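Local coordinates for malonyl coenzyme A-acyl carrier protein transacylase (Helicobacter pylori, PDB 2H1Y) that probably transfers the malonyl group of malonyl-CoA to holo acyl carrier protein, releasing CoA and supplying malonyl-ACP for fatty acid synthesis, at residues N164-V176 and Q259-K271. Sequence-based numbering, arbitrary orientation.
Sequences NVWCANFNGGMQV and QLTQPVRYQDCVK
Val-264 docks onto the outer edge of strand 165-172 through both of its backbone polar atoms. Its N donates to Ala-168 O (2.8 Å), and its O accepts Phe-170 N at the same length. Together these bonds form a single parallel bridge between Asn-169 and Val-264. A third bond, Gln-267 N to Phe-170 O (2.9 Å), takes up the carbonyl two residues further along the strand, with an amide from the first turn of helix 266-271.

Phe-170 carries the largest share of the side-chain contact. Its CB lies 4.0 Å from Val-264 O. With CG anti to the carbonyl carbon (chi1 -57°), the ring runs alongside Pro-263: CD1 touches Pro-263 CB, and CE1 approaches that same atom more closely, at 3.6 Å, as well as Pro-263 CG. The tip, Phe-170 CZ, stands farther off, 4.5 Å from Pro-263 CB. Arg-265 CG stands at the ring's edge, while Glu-152 and Leu-156 of helix 152-160 also touch the phenylalanine side chain. Pro-263 CG in turn rests on Cys-167 O (3.4 Å).

Strand 165-172 is an edge strand of the four-stranded antiparallel sheet in the small subdomain of the FabD-type acyl transferase fold, and residues 259-271 tie that edge to the chain leading back into the larger alpha/beta part. Ala-168 and Asn-169 both face Val-177, a classic beta bulge within this sheet.

Further along, Gln-267 extends its chain so that the terminal amide comes up against Gly-172 CA. Asn-171 and Tyr-266 cross nearly perpendicularly, their amide and ring planes 73° apart; Tyr-266 OH hydrogen-bonds Asn-293, and Asn-171 is held by Gln-175 and His-103. At the helix's start, Arg-265 NH1 forms a salt bridge with Asp-268 OD2.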
loop_
_atom_site.group_PDB
_atom_site.type_symbol
_atom_site.label_atom_id
_atom_site.label_comp_id
_atom_site.label_asym_id
_atom_site.label_seq_id
_atom_site.Cartn_x
_atom_site.Cartn_y
_atom_site.Cartn_z
ATOM N N ASN A 164 18.037 0.709 -17.526
ATOM C CA ASN A 164 17.856 1.337 -16.225
ATOM C C ASN A 164 16.462 1.889 -15.891
ATOM O O ASN A 164 16.309 2.708 -14.990
ATOM C CB ASN A 164 18.980 2.350 -15.962
ATOM C CG ASN A 164 20.345 1.666 -15.750
ATOM O OD1 ASN A 164 21.385 2.215 -16.107
ATOM N ND2 ASN A 164 20.336 0.461 -15.170
ATOM N N VAL A 165 15.443 1.381 -16.577
ATOM C CA VAL A 165 14.079 1.852 -16.411
ATOM C C VAL A 165 13.123 0.667 -16.426
ATOM O O VAL A 165 13.212 -0.213 -17.273
ATOM C CB VAL A 165 13.690 2.857 -17.540
ATOM C CG1 VAL A 165 12.290 3.364 -17.333
ATOM C CG2 VAL A 165 14.628 4.053 -17.583
ATOM N N TRP A 166 12.200 0.639 -15.483
ATOM C CA TRP A 166 11.244 -0.446 -15.391
ATOM C C TRP A 166 9.862 0.076 -15.032
ATOM O O TRP A 166 9.729 1.075 -14.330
ATOM C CB TRP A 166 11.688 -1.430 -14.305
ATOM C CG TRP A 166 12.968 -2.180 -14.619
ATOM C CD1 TRP A 166 13.080 -3.386 -15.268
ATOM C CD2 TRP A 166 14.307 -1.780 -14.288
ATOM N NE1 TRP A 166 14.404 -3.751 -15.362
ATOM C CE2 TRP A 166 15.180 -2.786 -14.779
ATOM C CE3 TRP A 166 14.852 -0.672 -13.630
ATOM C CZ2 TRP A 166 16.558 -2.715 -14.634
ATOM C CZ3 TRP A 166 16.223 -0.598 -13.490
ATOM C CH2 TRP A 166 17.065 -1.611 -13.999
ATOM N N CYS A 167 8.840 -0.619 -15.502
ATOM C CA CYS A 167 7.483 -0.439 -15.018
ATOM C C CYS A 167 7.297 -0.974 -13.587
ATOM O O CYS A 167 7.606 -2.136 -13.288
ATOM C CB CYS A 167 6.518 -1.145 -15.968
ATOM S SG CYS A 167 6.478 -0.431 -17.623
ATOM N N ALA A 168 6.752 -0.134 -12.713
ATOM C CA ALA A 168 6.662 -0.456 -11.285
ATOM C C ALA A 168 5.243 -0.543 -10.734
ATOM O O ALA A 168 4.977 -1.317 -9.812
ATOM C CB ALA A 168 7.478 0.531 -10.483
ATOM N N ASN A 169 4.343 0.276 -11.268
ATOM C CA ASN A 169 2.927 0.173 -10.936
ATOM C C ASN A 169 2.100 0.190 -12.201
ATOM O O ASN A 169 2.358 1.001 -13.109
ATOM C CB ASN A 169 2.442 1.367 -10.118
ATOM C CG ASN A 169 3.106 1.500 -8.770
ATOM O OD1 ASN A 169 3.919 0.668 -8.333
ATOM N ND2 ASN A 169 2.756 2.582 -8.089
ATOM N N PHE A 170 1.086 -0.664 -12.244
ATOM C CA PHE A 170 -0.007 -0.501 -13.189
ATOM C C PHE A 170 -1.284 -0.136 -12.416
ATOM O O PHE A 170 -2.021 -0.992 -11.907
ATOM C CB PHE A 170 -0.189 -1.764 -14.050
ATOM C CG PHE A 170 1.054 -2.169 -14.826
ATOM C CD1 PHE A 170 1.687 -3.383 -14.562
ATOM C CD2 PHE A 170 1.578 -1.345 -15.821
ATOM C CE1 PHE A 170 2.828 -3.771 -15.273
ATOM C CE2 PHE A 170 2.718 -1.718 -16.531
ATOM C CZ PHE A 170 3.346 -2.940 -16.254
ATOM N N ASN A 171 -1.541 1.159 -12.332
ATOM C CA ASN A 171 -2.588 1.665 -11.454
ATOM C C ASN A 171 -3.925 1.830 -12.141
ATOM O O ASN A 171 -4.934 2.170 -11.491
ATOM C CB ASN A 171 -2.135 2.963 -10.808
ATOM C CG ASN A 171 -1.002 2.747 -9.846
ATOM O OD1 ASN A 171 -0.863 1.675 -9.249
ATOM N ND2 ASN A 171 -0.181 3.763 -9.682
ATOM N N GLY A 172 -3.919 1.565 -13.452
ATOM C CA GLY A 172 -5.124 1.674 -14.289
ATOM C C GLY A 172 -5.404 3.109 -14.674
ATOM O O GLY A 172 -4.737 4.033 -14.201
ATOM N N GLY A 173 -6.392 3.293 -15.548
ATOM C CA GLY A 173 -6.762 4.621 -16.018
ATOM C C GLY A 173 -5.554 5.231 -16.674
ATOM O O GLY A 173 -5.323 6.442 -16.566
ATOM N N MET A 174 -4.766 4.369 -17.328
ATOM C CA MET A 174 -3.542 4.765 -18.029
ATOM C C MET A 174 -2.560 5.526 -17.147
ATOM O O MET A 174 -1.860 6.435 -17.593
ATOM C CB MET A 174 -3.895 5.520 -19.308
ATOM C CG MET A 174 -4.761 4.631 -20.225
ATOM S SD MET A 174 -5.012 5.347 -21.841
ATOM C CE MET A 174 -3.425 5.055 -22.612
ATOM N N GLN A 175 -2.529 5.137 -15.873
ATOM C CA GLN A 175 -1.542 5.649 -14.932
ATOM C C GLN A 175 -0.500 4.574 -14.642
ATOM O O GLN A 175 -0.825 3.516 -14.107
ATOM C CB GLN A 175 -2.203 6.114 -13.629
ATOM C CG GLN A 175 -1.289 7.017 -12.808
ATOM C CD GLN A 175 -1.577 6.975 -11.322
ATOM O OE1 GLN A 175 -0.925 6.228 -10.567
ATOM N NE2 GLN A 175 -2.547 7.782 -10.885
ATOM N N VAL A 176 0.746 4.852 -15.005
ATOM C CA VAL A 176 1.835 3.896 -14.846
ATOM C C VAL A 176 3.029 4.543 -14.154
ATOM O O VAL A 176 3.497 5.605 -14.544
ATOM C CB VAL A 176 2.216 3.233 -16.214
ATOM C CG1 VAL A 176 3.439 2.347 -16.106
ATOM C CG2 VAL A 176 1.016 2.407 -16.765
ATOM N N GLN A 259 6.922 -9.511 -4.558
ATOM C CA GLN A 259 6.297 -8.217 -4.765
ATOM C C GLN A 259 7.337 -7.131 -5.043
ATOM O O GLN A 259 7.236 -6.417 -6.048
ATOM C CB GLN A 259 5.463 -7.855 -3.534
ATOM C CG GLN A 259 4.480 -6.729 -3.762
ATOM C CD GLN A 259 4.395 -5.818 -2.576
ATOM O OE1 GLN A 259 5.413 -5.312 -2.086
ATOM N NE2 GLN A 259 3.185 -5.611 -2.086
ATOM N N LEU A 260 8.348 -7.058 -4.164
ATOM C CA LEU A 260 9.403 -6.024 -4.156
ATOM C C LEU A 260 10.126 -5.807 -5.474
ATOM O O LEU A 260 10.589 -4.715 -5.736
ATOM C CB LEU A 260 10.443 -6.330 -3.081
ATOM C CG LEU A 260 9.902 -6.500 -1.661
ATOM C CD1 LEU A 260 10.929 -7.178 -0.785
ATOM C CD2 LEU A 260 9.469 -5.158 -1.062
ATOM N N THR A 261 10.245 -6.853 -6.283
ATOM C CA THR A 261 10.953 -6.739 -7.561
ATOM C C THR A 261 10.021 -6.846 -8.760
ATOM O O THR A 261 10.463 -6.738 -9.895
ATOM C CB THR A 261 12.180 -7.724 -7.664
ATOM O OG1 THR A 261 11.739 -9.088 -7.673
ATOM C CG2 THR A 261 13.088 -7.538 -6.475
ATOM N N GLN A 262 8.728 -7.021 -8.503
ATOM C CA GLN A 262 7.726 -7.125 -9.577
ATOM C C GLN A 262 6.744 -5.957 -9.595
ATOM O O GLN A 262 6.328 -5.485 -8.534
ATOM C CB GLN A 262 6.912 -8.426 -9.455
ATOM C CG GLN A 262 7.691 -9.725 -9.635
ATOM C CD GLN A 262 8.708 -9.642 -10.742
ATOM O OE1 GLN A 262 9.917 -9.626 -10.482
ATOM N NE2 GLN A 262 8.237 -9.556 -11.983
ATOM N N PRO A 263 6.312 -5.540 -10.795
ATOM C CA PRO A 263 5.307 -4.496 -10.919
ATOM C C PRO A 263 4.104 -4.754 -10.018
ATOM O O PRO A 263 3.614 -5.894 -9.926
ATOM C CB PRO A 263 4.869 -4.610 -12.376
ATOM C CG PRO A 263 6.067 -5.114 -13.076
ATOM C CD PRO A 263 6.721 -6.061 -12.112
ATOM N N VAL A 264 3.652 -3.701 -9.340
ATOM C CA VAL A 264 2.412 -3.757 -8.590
ATOM C C VAL A 264 1.315 -3.748 -9.637
ATOM O O VAL A 264 1.149 -2.769 -10.372
ATOM C CB VAL A 264 2.290 -2.557 -7.622
ATOM C CG1 VAL A 264 0.860 -2.434 -7.035
ATOM C CG2 VAL A 264 3.338 -2.657 -6.539
ATOM N N ARG A 265 0.587 -4.853 -9.731
ATOM C CA ARG A 265 -0.455 -4.988 -10.750
ATOM C C ARG A 265 -1.823 -4.646 -10.200
ATOM O O ARG A 265 -2.752 -5.467 -10.236
ATOM C CB ARG A 265 -0.464 -6.403 -11.323
ATOM C CG ARG A 265 0.784 -6.783 -12.074
ATOM C CD ARG A 265 0.414 -7.677 -13.216
ATOM N NE ARG A 265 0.346 -9.068 -12.787
ATOM C CZ ARG A 265 -0.475 -9.982 -13.300
ATOM N NH1 ARG A 265 -1.333 -9.651 -14.258
ATOM N NH2 ARG A 265 -0.442 -11.230 -12.840
ATOM N N TYR A 266 -1.951 -3.422 -9.703
ATOM C CA TYR A 266 -3.152 -3.018 -8.985
ATOM C C TYR A 266 -4.419 -3.076 -9.858
ATOM O O TYR A 266 -5.479 -3.535 -9.397
ATOM C CB TYR A 266 -2.974 -1.641 -8.320
ATOM C CG TYR A 266 -4.170 -1.278 -7.501
ATOM C CD1 TYR A 266 -4.345 -1.788 -6.220
ATOM C CD2 TYR A 266 -5.168 -0.469 -8.030
ATOM C CE1 TYR A 266 -5.487 -1.466 -5.482
ATOM C CE2 TYR A 266 -6.317 -0.143 -7.298
ATOM C CZ TYR A 266 -6.467 -0.641 -6.031
ATOM O OH TYR A 266 -7.601 -0.324 -5.319
ATOM N N GLN A 267 -4.294 -2.614 -11.104
ATOM C CA GLN A 267 -5.336 -2.763 -12.133
ATOM C C GLN A 267 -5.878 -4.197 -12.317
ATOM O O GLN A 267 -7.080 -4.438 -12.168
ATOM C CB GLN A 267 -4.820 -2.249 -13.472
ATOM C CG GLN A 267 -5.718 -2.605 -14.624
ATOM C CD GLN A 267 -5.540 -1.669 -15.785
ATOM O OE1 GLN A 267 -4.450 -1.548 -16.353
ATOM N NE2 GLN A 267 -6.610 -0.995 -16.150
ATOM N N ASP A 268 -4.994 -5.136 -12.643
ATOM C CA ASP A 268 -5.398 -6.535 -12.840
ATOM C C ASP A 268 -6.075 -7.095 -11.594
ATOM O O ASP A 268 -7.072 -7.821 -11.695
ATOM C CB ASP A 268 -4.212 -7.416 -13.251
ATOM C CG ASP A 268 -3.597 -6.977 -14.557
ATOM O OD1 ASP A 268 -4.365 -6.514 -15.420
ATOM O OD2 ASP A 268 -2.354 -7.070 -14.723
ATOM N N CYS A 269 -5.553 -6.709 -10.430
ATOM C CA CYS A 269 -6.072 -7.178 -9.151
ATOM C C CYS A 269 -7.511 -6.759 -8.918
ATOM O O CYS A 269 -8.328 -7.583 -8.505
ATOM C CB CYS A 269 -5.191 -6.703 -8.006
ATOM S SG CYS A 269 -3.647 -7.592 -7.894
ATOM N N VAL A 270 -7.812 -5.491 -9.199
ATOM C CA VAL A 270 -9.166 -4.999 -9.054
ATOM C C VAL A 270 -10.098 -5.695 -10.069
ATOM O O VAL A 270 -11.144 -6.235 -9.699
ATOM C CB VAL A 270 -9.242 -3.436 -9.104
ATOM C CG1 VAL A 270 -10.671 -2.960 -9.020
ATOM C CG2 VAL A 270 -8.464 -2.832 -7.958
ATOM N N LYS A 271 -9.688 -5.735 -11.328
ATOM C CA LYS A 271 -10.520 -6.308 -12.393
ATOM C C LYS A 271 -10.872 -7.789 -12.172
ATOM O O LYS A 271 -12.041 -8.162 -12.191
ATOM C CB LYS A 271 -9.868 -6.090 -13.760
ATOM C CG LYS A 271 -9.756 -4.613 -14.170
ATOM C CD LYS A 271 -9.560 -4.448 -15.679
ATOM C CE LYS A 271 -9.692 -2.967 -16.097
ATOM N NZ LYS A 271 -8.960 -2.628 -17.379
#